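Local atomic coordinates of cortical-lytic enzyme (Bacillus cereus, PDB entry 4S3J), a protein that hydrolyses partly degraded cortex peptidoglycan as an N-acetylglucosaminidase during spore germination, recognising the muramic acid delta-lactam residues peculiar to spores. Residues 16-19 and 24-27; 55-60 and 64-69; 78-83 and 96-101; 146-151 and 200-205; 169-174 and 205-210. All coordinates share one frame; numbering follows the deposited sequence.

Contact 1 (16-19 and 24-27); sequences SLAS and TPDE
Thr-24 meets helix 16-19 through its backbone: the methyl CB of Ala-18 lies 3.6 Å from the carbonyl carbon C of Thr-24. The two CA atoms, Ala-18 to Thr-24, are 5.0 Å apart, so the backbones come close at a residue whose side chain is a single methyl. The side chain of Thr-24 points away from Ala-18 and serves its own helix as N-cap, with OG1 accepting from Glu-27 N at 3.0 Å and an N-H...O angle of 151°. A chi1 of 72° tucks OG1 between the backbone N and the carbonyl carbon, from where it can reach the first turn. Pro-25 follows as the first helical residue. Its ring flanks the same methyl, with CD 3.7 Å from Ala-18 CB and the backbone N of Pro-25 at 3.5 Å from that CB, whereas CG only grazes it. One methyl thus rests against the start of the second helix, and no hydrogen bond crosses; the buried surface is small, 92 Å². Further along, Glu-27 supplies the capped N-H, and its side chain touches Asn-49 on strand 45-49. Behind the contact, Leu-17 and Ala-18 both pack on Ile-28, and Leu-17 also meets Leu-46. Two short helices joined by a tight turn and laid against the antiparallel pair 3-7 and 45-49 form the beta-alpha-alpha-beta fold of a LysM domain.

Contact 2 (55-60 and 64-69); sequences YYVQPG and YRISQT
Val-57 and Ile-66 make the closest backbone approach here, with their CA atoms 8.7 Å apart, a gap that leaves the contact to side chains. It joins the end of the first strand of a LysM domain to the first of its two helices: residues 55-56 pair antiparallel with strand 94-96, whereas the other segment belongs to helix 63-70. Tyr-55 carries most of the packing. With CG anti to the backbone N (chi1 -178°), its ring extends toward the helix and crosses the Ile-66 side chain obliquely. CD1 of Ile-66 comes 3.6 Å from CE2 of Tyr-55, while Ile-66 CG2 lies over one ring face, 4.3 Å above the plane and displaced toward the rim. Val-57 contributes a looser touch, its CG2 standing 4.5 Å from Ile-66 CD1. Leu-77 and Leu-95 also pack on Ile-66, making this part of the domain's buried interior. Nearby, Gln-58 NE2 donates to Tyr-56 O at 3.0 Å and 171°, and its OE1 accepts from Thr-7 N, a bond to the first LysM domain. Arg-65 NH1 in turn hydrogen-bonds Ser-392 OG on helix 387-400 of the catalytic domain. The phenol OH of Tyr-55 bonds Asp-61 OD2 and also receives a bond from a water at 3.2 Å; that water accepts from Arg-65 NE at 3.1 Å, lying at the edge of the guanidinium and in its plane.

Contact 3 (78-83 and 96-101); sequences AKVNNL and YVPKGT
Asn-81 OD1 accepts the backbone N-H of Tyr-96 at 2.8 Å, a nearly straight bond of 166° that arrives in the carbonyl plane on a lone pair. The same amide gives back a hydrogen: ND2 of Asn-81 donates to Tyr-96 O, also at 2.8 Å, and again meets an in-plane lone pair. This exchange ties the loop after helix 74-80 to the last residue of strand 94-96, joining the second helix and second strand of the LysM beta-alpha-alpha-beta fold. ND2 also bonds Leu-77 O, so three bonds fix the rotation of the amide. Around Asn-81, a Schellman motif ends the helix: Leu-83 N reaches Ala-78 O and Asn-82 N reaches Lys-79 O, with Asn-82 at positive phi. Asn-81 N reaches Ala-78 O too, from the opposite face of the carbonyl plane to Leu-83 N. The apolar half of the contact belongs to Val-80. Its side chain crosses that of Tyr-96 at about a right angle, Val-80 CG2 lying 3.9 Å from Tyr-96 CD1. A chi1 of 73° places Val-80 CG1 between the backbone N and carbonyl carbon, where it lies 3.7 Å from Tyr-96 O and 4.0 Å from Pro-98 CG.

Contact 4 (146-151 and 200-205); sequences DGTLKE and ITNILQ
Gly-147 and Asn-202 make the one hydrogen bond across this contact: ND2 of Asn-202 donates to the Gly-147 carbonyl O at 2.8 Å with an N-H...O angle of 168°. The oxygen lies almost in the plane of the amide, but the nitrogen stands above the peptide carbonyl plane, 42° out of it, and so misses the lone-pair direction. The glycine adopts a positive phi of 81° at the bend that presents this carbonyl to the helix. The bend is itself held by an Asx turn, in which Asp-146 OD1 accepts from Thr-148 N at 3.2 Å; a second polar tie to the helix comes from Lys-198 NZ to Asp-146 O. The same OD1 also takes the hydroxyl of Thr-148, OG1 lying 2.8 Å from it, and both donors arrive from the same face of the carboxylate. OG1 is engaged there, and the other branch of Thr-148, CG2, lies 3.8 Å from Asn-202 ND2, the two side chains running side by side in the same direction. Leu-149 then points toward the helix and changes the contact from polar to apolar, its CD1 standing 4.2 Å from CG1 of Ile-203. Leu-149 further touches Phe-199 of this helix and Phe-141 and Ile-173 on strands of the TIM barrel. The short strand 149-150 pairs antiparallel with 135-143, while helix 193-210 is flanked by helix 227-240, on which Ile-200 packs, and backed by strand 168-177, where Ile-203 meets Leu-171.

Contact 5 (169-174 and 205-210); sequences PMLVIT and QTAEKY
Leu-171 lays its two methyls against one turn of helix 205-210: CD2 sits 3.9 Å from Ala-207 CB, and CD1 is 4.1 Å from CG2 of Thr-206. CD2 comes just as near the backbone N of Ala-207, so the leucine presses on the main chain of the helix as well as on side chains. Its CG is anti to the backbone N (chi1 173°), which carries the forked end out from the strand. The side chains of Leu-171 and Thr-206 cross at about a right angle, and the threonine offers its methyl while OG1 bonds Asn-202 O, one turn back. The small alanine lets the backbones close in, with 6.3 Å between the CA atoms of Leu-171 and Ala-207. Segments 169-174 and 205-210 run roughly antiparallel, at 152° between their directions, with a closest axis approach of 9.2 Å. This is the strand-to-helix layer of a TIM barrel of the glycosyl hydrolase 18 family: helix 193-210 lies in the connection from strand 168-177 to its parallel neighbour 214-218, a beta-alpha-beta crossover. Glu-220, probably the proton donor, follows shortly after that next strand. Toward the end of the helix the packing thins. Pro-169 CG is 4.1 Å from the carbonyl O of Tyr-210, whereas the Tyr-210 ring turns to Thr-155 and Ala-156 on helix 155-164. The ring lies beneath its chain neighbour, Lys-209 CG standing 4.1 Å above the centre of one face, and its OH hydrogen-bonds Glu-151 OE1.

Along the chain, contacts 1, 2 and 3 follow one another, contact 1 in the first LysM domain and contacts 2 and 3 in the second. Contacts 2 and 3 have centres 11 Å apart and touch where Tyr-55 packs on Val-97; the first two contacts do not touch, their nearest atoms being about 9 Å apart. Contacts 4 and 5 belong to the catalytic barrel. Their segments alternate in sequence, both use helix 193-210 and share Gln-205, and their centres are 9 Å apart. Contacts 1 and 4 lie 53 Å apart between centres, on opposite sides of the chain's centre, consistent with LysM modules set well away from this edge of the barrel.

Contact 1 (16-19 and 24-27)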
# COMPACT_ATOMS: atom_id res chain seq x y z
N SER A 16 14.04 -15.51 -23.89
CA SER A 16 13.49 -16.85 -23.85
C SER A 16 12.04 -16.84 -23.38
O SER A 16 11.22 -17.59 -23.92
CB SER A 16 14.36 -17.80 -23.01
OG SER A 16 14.33 -17.51 -21.61
N LEU A 17 11.69 -15.97 -22.42
CA LEU A 17 10.32 -15.86 -21.96
C LEU A 17 9.41 -15.31 -23.04
O LEU A 17 8.30 -15.80 -23.20
CB LEU A 17 10.24 -14.99 -20.70
CG LEU A 17 10.76 -15.66 -19.44
CD1 LEU A 17 10.84 -14.63 -18.33
CD2 LEU A 17 9.91 -16.84 -19.02
N ALA A 18 9.87 -14.33 -23.79
CA ALA A 18 9.09 -13.80 -24.91
C ALA A 18 8.86 -14.91 -25.94
O ALA A 18 7.77 -15.02 -26.49
CB ALA A 18 9.80 -12.62 -25.55
N SER A 19 9.89 -15.72 -26.19
CA SER A 19 9.79 -16.80 -27.19
C SER A 19 8.82 -17.86 -26.70
O SER A 19 7.96 -18.34 -27.45
CB SER A 19 11.17 -17.41 -27.49
OG SER A 19 11.03 -18.52 -28.38
N THR A 24 6.91 -10.12 -26.82
CA THR A 24 8.13 -9.48 -27.24
C THR A 24 9.02 -9.18 -26.03
O THR A 24 8.53 -8.90 -24.94
CB THR A 24 7.87 -8.15 -27.98
OG1 THR A 24 7.43 -7.14 -27.07
CG2 THR A 24 6.83 -8.32 -29.08
N PRO A 25 10.34 -9.19 -26.22
CA PRO A 25 11.25 -8.81 -25.14
C PRO A 25 11.00 -7.40 -24.66
O PRO A 25 11.10 -7.12 -23.47
CB PRO A 25 12.64 -8.92 -25.80
CG PRO A 25 12.45 -9.84 -26.94
CD PRO A 25 11.06 -9.66 -27.42
N ASP A 26 10.69 -6.50 -25.60
CA ASP A 26 10.49 -5.10 -25.26
C ASP A 26 9.30 -4.94 -24.31
O ASP A 26 9.36 -4.15 -23.39
CB ASP A 26 10.26 -4.28 -26.53
CG ASP A 26 11.55 -3.97 -27.29
OD1 ASP A 26 12.66 -4.23 -26.76
OD2 ASP A 26 11.45 -3.46 -28.42
N GLU A 27 8.25 -5.72 -24.53
CA GLU A 27 7.06 -5.65 -23.69
C GLU A 27 7.34 -6.10 -22.25
O GLU A 27 6.92 -5.47 -21.29
CB GLU A 27 5.96 -6.51 -24.30
CG GLU A 27 4.59 -6.31 -23.73
CD GLU A 27 3.52 -6.79 -24.69
OE1 GLU A 27 3.48 -6.29 -25.83
OE2 GLU A 27 2.73 -7.68 -24.31

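Contact 2 (55-60 and 64-69)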
# COMPACT_ATOMS: atom_id res chain seq x y z
N TYR A 55 -4.16 -19.00 -19.26
CA TYR A 55 -3.37 -18.91 -18.05
C TYR A 55 -2.52 -20.14 -17.83
O TYR A 55 -3.01 -21.26 -18.00
CB TYR A 55 -4.30 -18.68 -16.86
CG TYR A 55 -3.59 -18.53 -15.54
CD1 TYR A 55 -3.03 -17.30 -15.18
CD2 TYR A 55 -3.47 -19.59 -14.65
CE1 TYR A 55 -2.39 -17.15 -14.00
CE2 TYR A 55 -2.81 -19.44 -13.45
CZ TYR A 55 -2.28 -18.20 -13.13
OH TYR A 55 -1.61 -18.00 -11.93
N TYR A 56 -1.26 -19.95 -17.44
CA TYR A 56 -0.38 -21.07 -17.12
C TYR A 56 -0.12 -21.10 -15.62
O TYR A 56 0.37 -20.14 -15.02
CB TYR A 56 0.92 -20.98 -17.93
CG TYR A 56 0.64 -21.07 -19.41
CD1 TYR A 56 0.40 -22.29 -20.02
CD2 TYR A 56 0.55 -19.93 -20.19
CE1 TYR A 56 0.09 -22.37 -21.36
CE2 TYR A 56 0.25 -20.00 -21.53
CZ TYR A 56 0.01 -21.23 -22.10
OH TYR A 56 -0.29 -21.31 -23.44
N VAL A 57 -0.46 -22.24 -15.03
CA VAL A 57 -0.46 -22.39 -13.58
C VAL A 57 0.92 -22.15 -12.97
O VAL A 57 1.96 -22.58 -13.49
CB VAL A 57 -1.00 -23.82 -13.21
CG1 VAL A 57 -0.73 -24.16 -11.75
CG2 VAL A 57 -2.50 -23.93 -13.53
N GLN A 58 0.91 -21.41 -11.87
CA GLN A 58 2.12 -21.04 -11.15
C GLN A 58 2.25 -21.81 -9.83
O GLN A 58 1.26 -22.32 -9.31
CB GLN A 58 2.10 -19.54 -10.85
CG GLN A 58 2.10 -18.67 -12.09
CD GLN A 58 3.31 -18.90 -12.93
OE1 GLN A 58 4.44 -18.68 -12.47
NE2 GLN A 58 3.11 -19.38 -14.17
N PRO A 59 3.46 -21.85 -9.26
CA PRO A 59 3.63 -22.53 -7.97
C PRO A 59 2.68 -22.01 -6.89
O PRO A 59 2.54 -20.80 -6.68
CB PRO A 59 5.08 -22.24 -7.61
CG PRO A 59 5.77 -21.96 -8.92
CD PRO A 59 4.74 -21.36 -9.82
N GLY A 60 2.02 -22.95 -6.21
CA GLY A 60 1.09 -22.64 -5.14
C GLY A 60 -0.33 -22.26 -5.57
O GLY A 60 -1.21 -22.07 -4.73
N TYR A 64 -9.32 -21.82 -6.72
CA TYR A 64 -9.89 -20.74 -5.92
C TYR A 64 -9.08 -19.43 -6.09
O TYR A 64 -9.66 -18.37 -6.35
CB TYR A 64 -9.95 -21.14 -4.45
CG TYR A 64 -10.45 -20.01 -3.58
CD1 TYR A 64 -11.80 -19.71 -3.51
CD2 TYR A 64 -9.56 -19.22 -2.87
CE1 TYR A 64 -12.25 -18.66 -2.73
CE2 TYR A 64 -9.99 -18.18 -2.10
CZ TYR A 64 -11.33 -17.91 -2.03
OH TYR A 64 -11.74 -16.85 -1.25
N ARG A 65 -7.76 -19.51 -5.96
CA ARG A 65 -6.93 -18.30 -6.09
C ARG A 65 -7.06 -17.69 -7.47
O ARG A 65 -7.20 -16.48 -7.63
CB ARG A 65 -5.45 -18.60 -5.80
CG ARG A 65 -4.56 -17.36 -5.96
CD ARG A 65 -3.08 -17.68 -5.80
NE ARG A 65 -2.22 -16.53 -6.08
CZ ARG A 65 -1.89 -15.59 -5.18
NH1 ARG A 65 -2.37 -15.68 -3.95
NH2 ARG A 65 -1.10 -14.57 -5.52
N ILE A 66 -6.99 -18.53 -8.50
CA ILE A 66 -7.04 -18.02 -9.86
C ILE A 66 -8.39 -17.34 -10.14
O ILE A 66 -8.45 -16.31 -10.83
CB ILE A 66 -6.77 -19.16 -10.86
CG1 ILE A 66 -5.36 -19.72 -10.64
CG2 ILE A 66 -6.98 -18.70 -12.31
CD1 ILE A 66 -5.14 -21.10 -11.25
N SER A 67 -9.47 -17.91 -9.62
CA SER A 67 -10.80 -17.32 -9.77
C SER A 67 -10.87 -15.97 -9.05
O SER A 67 -11.46 -15.03 -9.58
CB SER A 67 -11.88 -18.29 -9.29
OG SER A 67 -11.87 -18.49 -7.89
N GLN A 68 -10.27 -15.87 -7.88
CA GLN A 68 -10.24 -14.59 -7.18
C GLN A 68 -9.45 -13.57 -7.97
O GLN A 68 -9.88 -12.44 -8.16
CB GLN A 68 -9.64 -14.72 -5.77
CG GLN A 68 -10.53 -15.42 -4.76
CD GLN A 68 -11.84 -14.67 -4.52
OE1 GLN A 68 -11.83 -13.46 -4.28
NE2 GLN A 68 -12.96 -15.38 -4.61
N THR A 69 -8.28 -13.98 -8.46
CA THR A 69 -7.44 -13.08 -9.20
C THR A 69 -8.16 -12.50 -10.41
O THR A 69 -8.13 -11.28 -10.61
CB THR A 69 -6.14 -13.78 -9.66
OG1 THR A 69 -5.34 -14.11 -8.52
CG2 THR A 69 -5.31 -12.89 -10.61
O HOH W 1 -1.11 -16.92 -8.93

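Contact 3 (78-83 and 96-101)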
# COMPACT_ATOMS: atom_id res chain seq x y z
N ALA A 78 -13.97 -23.67 -13.10
CA ALA A 78 -13.82 -25.12 -13.02
C ALA A 78 -14.56 -25.80 -14.17
O ALA A 78 -14.01 -26.66 -14.86
CB ALA A 78 -14.34 -25.62 -11.67
N LYS A 79 -15.81 -25.41 -14.38
CA LYS A 79 -16.62 -26.02 -15.44
C LYS A 79 -15.98 -25.88 -16.82
O LYS A 79 -15.92 -26.86 -17.57
CB LYS A 79 -18.03 -25.44 -15.42
CG LYS A 79 -18.91 -25.89 -16.57
CD LYS A 79 -20.37 -25.51 -16.37
CE LYS A 79 -21.18 -25.79 -17.63
NZ LYS A 79 -20.94 -27.15 -18.20
N VAL A 80 -15.51 -24.70 -17.17
CA VAL A 80 -15.08 -24.49 -18.55
C VAL A 80 -13.78 -25.24 -18.84
O VAL A 80 -13.41 -25.45 -20.00
CB VAL A 80 -14.93 -22.98 -18.87
CG1 VAL A 80 -13.69 -22.36 -18.19
CG2 VAL A 80 -14.88 -22.77 -20.38
N ASN A 81 -13.10 -25.69 -17.78
CA ASN A 81 -11.87 -26.46 -17.90
C ASN A 81 -12.04 -27.95 -17.60
O ASN A 81 -11.06 -28.69 -17.55
CB ASN A 81 -10.80 -25.89 -16.97
CG ASN A 81 -10.23 -24.57 -17.48
OD1 ASN A 81 -9.44 -24.54 -18.44
ND2 ASN A 81 -10.60 -23.47 -16.81
N ASN A 82 -13.29 -28.37 -17.38
CA ASN A 82 -13.59 -29.76 -17.02
C ASN A 82 -12.81 -30.21 -15.79
O ASN A 82 -12.21 -31.28 -15.79
CB ASN A 82 -13.33 -30.72 -18.18
CG ASN A 82 -13.94 -32.08 -17.94
OD1 ASN A 82 -14.90 -32.22 -17.17
ND2 ASN A 82 -13.37 -33.10 -18.58
N LEU A 83 -12.78 -29.37 -14.76
CA LEU A 83 -12.04 -29.67 -13.53
C LEU A 83 -12.96 -29.63 -12.33
O LEU A 83 -14.01 -28.99 -12.38
CB LEU A 83 -10.88 -28.69 -13.32
CG LEU A 83 -9.80 -28.62 -14.40
CD1 LEU A 83 -8.82 -27.48 -14.10
CD2 LEU A 83 -9.07 -29.94 -14.51
N TYR A 96 -8.20 -22.26 -19.45
CA TYR A 96 -9.00 -21.24 -20.09
C TYR A 96 -9.66 -20.41 -18.98
O TYR A 96 -10.26 -20.97 -18.06
CB TYR A 96 -10.07 -21.84 -21.02
CG TYR A 96 -10.89 -20.78 -21.70
CD1 TYR A 96 -12.02 -20.26 -21.10
CD2 TYR A 96 -10.51 -20.24 -22.92
CE1 TYR A 96 -12.75 -19.26 -21.70
CE2 TYR A 96 -11.23 -19.23 -23.53
CZ TYR A 96 -12.36 -18.74 -22.90
OH TYR A 96 -13.11 -17.73 -23.46
N VAL A 97 -9.53 -19.09 -19.06
CA VAL A 97 -10.06 -18.18 -18.03
C VAL A 97 -11.10 -17.24 -18.65
O VAL A 97 -10.76 -16.40 -19.48
CB VAL A 97 -8.95 -17.35 -17.37
CG1 VAL A 97 -9.51 -16.48 -16.23
CG2 VAL A 97 -7.88 -18.24 -16.79
N PRO A 98 -12.38 -17.41 -18.29
CA PRO A 98 -13.39 -16.50 -18.86
C PRO A 98 -13.16 -15.06 -18.43
O PRO A 98 -12.45 -14.85 -17.44
CB PRO A 98 -14.71 -17.01 -18.29
CG PRO A 98 -14.44 -18.43 -17.88
CD PRO A 98 -13.00 -18.47 -17.48
N LYS A 99 -13.69 -14.11 -19.20
CA LYS A 99 -13.63 -12.69 -18.85
C LYS A 99 -14.35 -12.52 -17.51
O LYS A 99 -15.48 -13.00 -17.34
CB LYS A 99 -14.28 -11.84 -19.96
CG LYS A 99 -14.24 -10.34 -19.70
CD LYS A 99 -14.98 -9.51 -20.77
CE LYS A 99 -14.91 -8.01 -20.47
NZ LYS A 99 -15.51 -7.12 -21.50
N GLY A 100 -13.72 -11.83 -16.57
CA GLY A 100 -14.32 -11.65 -15.25
C GLY A 100 -14.98 -10.28 -15.17
O GLY A 100 -14.97 -9.55 -16.16
N THR A 101 -15.58 -9.95 -14.03
CA THR A 101 -16.13 -8.61 -13.84
C THR A 101 -15.40 -7.91 -12.69
O THR A 101 -15.48 -8.32 -11.53
CB THR A 101 -17.63 -8.66 -13.55
OG1 THR A 101 -17.86 -9.32 -12.30
CG2 THR A 101 -18.35 -9.41 -14.66

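Contact 4 (146-151 and 200-205)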
# COMPACT_ATOMS: atom_id res chain seq x y z
N ASP A 146 -0.90 27.16 18.37
CA ASP A 146 -1.75 28.34 18.18
C ASP A 146 -2.87 28.08 17.17
O ASP A 146 -3.60 29.00 16.81
CB ASP A 146 -0.90 29.54 17.76
CG ASP A 146 -0.21 29.36 16.42
OD1 ASP A 146 -0.29 28.26 15.84
OD2 ASP A 146 0.45 30.32 15.98
N GLY A 147 -3.03 26.83 16.75
CA GLY A 147 -4.11 26.47 15.86
C GLY A 147 -3.85 26.78 14.40
O GLY A 147 -4.79 26.84 13.61
N THR A 148 -2.60 27.01 14.04
CA THR A 148 -2.22 27.20 12.65
C THR A 148 -1.52 25.93 12.17
O THR A 148 -1.29 25.01 12.96
CB THR A 148 -1.29 28.44 12.45
OG1 THR A 148 -0.02 28.22 13.08
CG2 THR A 148 -1.95 29.70 12.99
N LEU A 149 -1.21 25.89 10.88
CA LEU A 149 -0.55 24.75 10.24
C LEU A 149 0.79 25.17 9.65
O LEU A 149 0.90 26.25 9.07
CB LEU A 149 -1.44 24.17 9.13
CG LEU A 149 -2.83 23.60 9.49
CD1 LEU A 149 -3.66 23.32 8.22
CD2 LEU A 149 -2.70 22.32 10.29
N LYS A 150 1.78 24.29 9.76
CA LYS A 150 3.03 24.42 9.01
C LYS A 150 2.86 23.75 7.66
O LYS A 150 2.67 22.54 7.60
CB LYS A 150 4.18 23.76 9.75
CG LYS A 150 5.53 23.97 9.09
CD LYS A 150 6.62 23.19 9.77
CE LYS A 150 7.93 23.30 8.98
NZ LYS A 150 9.03 22.53 9.61
N GLU A 151 2.91 24.54 6.59
CA GLU A 151 2.73 24.00 5.24
C GLU A 151 4.03 23.39 4.74
O GLU A 151 5.10 23.99 4.87
CB GLU A 151 2.29 25.09 4.26
CG GLU A 151 0.96 25.73 4.56
CD GLU A 151 0.38 26.45 3.36
OE1 GLU A 151 0.93 26.31 2.24
OE2 GLU A 151 -0.65 27.14 3.53
N ILE A 200 -9.84 24.65 13.28
CA ILE A 200 -10.76 24.13 12.28
C ILE A 200 -10.99 25.19 11.19
O ILE A 200 -11.05 24.88 10.01
CB ILE A 200 -12.10 23.70 12.91
CG1 ILE A 200 -11.87 22.54 13.86
CG2 ILE A 200 -13.11 23.32 11.83
CD1 ILE A 200 -13.06 22.13 14.66
N THR A 201 -11.10 26.45 11.59
CA THR A 201 -11.23 27.53 10.62
C THR A 201 -10.05 27.56 9.66
O THR A 201 -10.24 27.66 8.45
CB THR A 201 -11.37 28.89 11.34
OG1 THR A 201 -12.61 28.92 12.05
CG2 THR A 201 -11.35 30.04 10.36
N ASN A 202 -8.84 27.43 10.18
CA ASN A 202 -7.64 27.47 9.34
C ASN A 202 -7.53 26.26 8.42
O ASN A 202 -7.05 26.37 7.28
CB ASN A 202 -6.36 27.57 10.19
CG ASN A 202 -6.16 28.95 10.77
OD1 ASN A 202 -6.53 29.95 10.16
ND2 ASN A 202 -5.58 29.01 11.97
N ILE A 203 -7.95 25.11 8.93
CA ILE A 203 -7.99 23.87 8.14
C ILE A 203 -8.91 24.03 6.93
O ILE A 203 -8.56 23.64 5.82
CB ILE A 203 -8.44 22.68 9.00
CG1 ILE A 203 -7.34 22.33 10.00
CG2 ILE A 203 -8.79 21.46 8.13
CD1 ILE A 203 -7.81 21.42 11.12
N LEU A 204 -10.10 24.59 7.15
CA LEU A 204 -11.05 24.76 6.05
C LEU A 204 -10.54 25.75 5.01
O LEU A 204 -10.70 25.52 3.81
CB LEU A 204 -12.40 25.23 6.58
CG LEU A 204 -13.12 24.30 7.55
CD1 LEU A 204 -14.35 24.98 8.13
CD2 LEU A 204 -13.49 23.03 6.87
N GLN A 205 -9.93 26.85 5.46
CA GLN A 205 -9.38 27.82 4.52
C GLN A 205 -8.22 27.22 3.72
O GLN A 205 -8.10 27.47 2.53
CB GLN A 205 -8.89 29.07 5.25
CG GLN A 205 -10.01 30.00 5.67
CD GLN A 205 -9.53 31.10 6.59
OE1 GLN A 205 -8.34 31.18 6.92
NE2 GLN A 205 -10.45 31.97 7.00

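Contact 5 (169-174 and 205-210)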
# COMPACT_ATOMS: atom_id res chain seq x y z
N PRO A 169 -6.49 15.73 -3.96
CA PRO A 169 -5.40 15.85 -2.98
C PRO A 169 -5.94 15.90 -1.56
O PRO A 169 -6.92 16.60 -1.32
CB PRO A 169 -4.70 17.15 -3.39
CG PRO A 169 -5.76 17.96 -4.04
CD PRO A 169 -6.71 16.99 -4.70
N MET A 170 -5.37 15.11 -0.66
CA MET A 170 -5.76 15.15 0.77
C MET A 170 -4.99 16.22 1.52
O MET A 170 -3.81 16.49 1.23
CB MET A 170 -5.52 13.78 1.40
CG MET A 170 -6.44 12.67 0.88
SD MET A 170 -5.80 10.98 1.11
CE MET A 170 -5.59 10.90 2.87
N LEU A 171 -5.67 16.86 2.45
CA LEU A 171 -5.03 17.75 3.41
C LEU A 171 -4.62 16.88 4.59
O LEU A 171 -5.45 16.56 5.45
CB LEU A 171 -5.98 18.88 3.83
CG LEU A 171 -5.50 19.79 4.97
CD1 LEU A 171 -4.10 20.30 4.76
CD2 LEU A 171 -6.43 20.98 5.13
N VAL A 172 -3.35 16.47 4.61
CA VAL A 172 -2.87 15.59 5.64
C VAL A 172 -2.32 16.39 6.81
O VAL A 172 -1.34 17.10 6.68
CB VAL A 172 -1.75 14.65 5.11
CG1 VAL A 172 -1.26 13.72 6.20
CG2 VAL A 172 -2.24 13.84 3.89
N ILE A 173 -2.96 16.25 7.97
CA ILE A 173 -2.59 17.00 9.16
C ILE A 173 -2.06 16.07 10.24
O ILE A 173 -2.75 15.12 10.64
CB ILE A 173 -3.81 17.79 9.69
CG1 ILE A 173 -4.29 18.78 8.63
CG2 ILE A 173 -3.46 18.58 10.95
CD1 ILE A 173 -5.72 19.20 8.79
N THR A 174 -0.87 16.37 10.75
CA THR A 174 -0.24 15.56 11.79
C THR A 174 -0.03 16.34 13.08
O THR A 174 0.08 17.58 13.06
CB THR A 174 1.15 15.02 11.36
OG1 THR A 174 1.98 16.09 10.90
CG2 THR A 174 1.00 14.02 10.22
N GLN A 205 -9.93 26.85 5.46
CA GLN A 205 -9.38 27.82 4.52
C GLN A 205 -8.22 27.22 3.72
O GLN A 205 -8.10 27.47 2.53
CB GLN A 205 -8.89 29.07 5.25
CG GLN A 205 -10.01 30.00 5.67
CD GLN A 205 -9.53 31.10 6.59
OE1 GLN A 205 -8.34 31.18 6.92
NE2 GLN A 205 -10.45 31.97 7.00
N THR A 206 -7.38 26.42 4.37
CA THR A 206 -6.27 25.75 3.68
C THR A 206 -6.80 24.74 2.64
O THR A 206 -6.34 24.74 1.50
CB THR A 206 -5.34 25.04 4.69
OG1 THR A 206 -4.76 26.00 5.58
CG2 THR A 206 -4.21 24.30 3.97
N ALA A 207 -7.78 23.92 3.03
CA ALA A 207 -8.37 22.94 2.11
C ALA A 207 -8.97 23.62 0.90
O ALA A 207 -8.76 23.20 -0.24
CB ALA A 207 -9.41 22.12 2.83
N GLU A 208 -9.72 24.69 1.14
CA GLU A 208 -10.37 25.38 0.05
C GLU A 208 -9.33 26.05 -0.86
O GLU A 208 -9.50 26.08 -2.08
CB GLU A 208 -11.36 26.39 0.60
CG GLU A 208 -11.93 27.34 -0.40
CD GLU A 208 -12.87 28.31 0.26
OE1 GLU A 208 -14.03 27.91 0.53
OE2 GLU A 208 -12.45 29.44 0.54
N LYS A 209 -8.25 26.54 -0.28
CA LYS A 209 -7.20 27.16 -1.08
C LYS A 209 -6.54 26.19 -2.09
O LYS A 209 -6.26 26.57 -3.22
CB LYS A 209 -6.11 27.75 -0.18
CG LYS A 209 -4.95 28.38 -0.96
CD LYS A 209 -3.90 28.97 -0.05
CE LYS A 209 -2.75 29.55 -0.86
NZ LYS A 209 -1.68 30.12 -0.00
N TYR A 210 -6.34 24.94 -1.69
CA TYR A 210 -5.58 24.00 -2.53
C TYR A 210 -6.43 22.93 -3.19
O TYR A 210 -5.90 22.04 -3.86
CB TYR A 210 -4.48 23.32 -1.69
CG TYR A 210 -3.39 24.26 -1.25
CD1 TYR A 210 -2.59 24.92 -2.19
CD2 TYR A 210 -3.14 24.50 0.09
CE1 TYR A 210 -1.59 25.78 -1.79
CE2 TYR A 210 -2.15 25.36 0.50
CZ TYR A 210 -1.37 26.00 -0.44
OH TYR A 210 -0.38 26.85 -0.02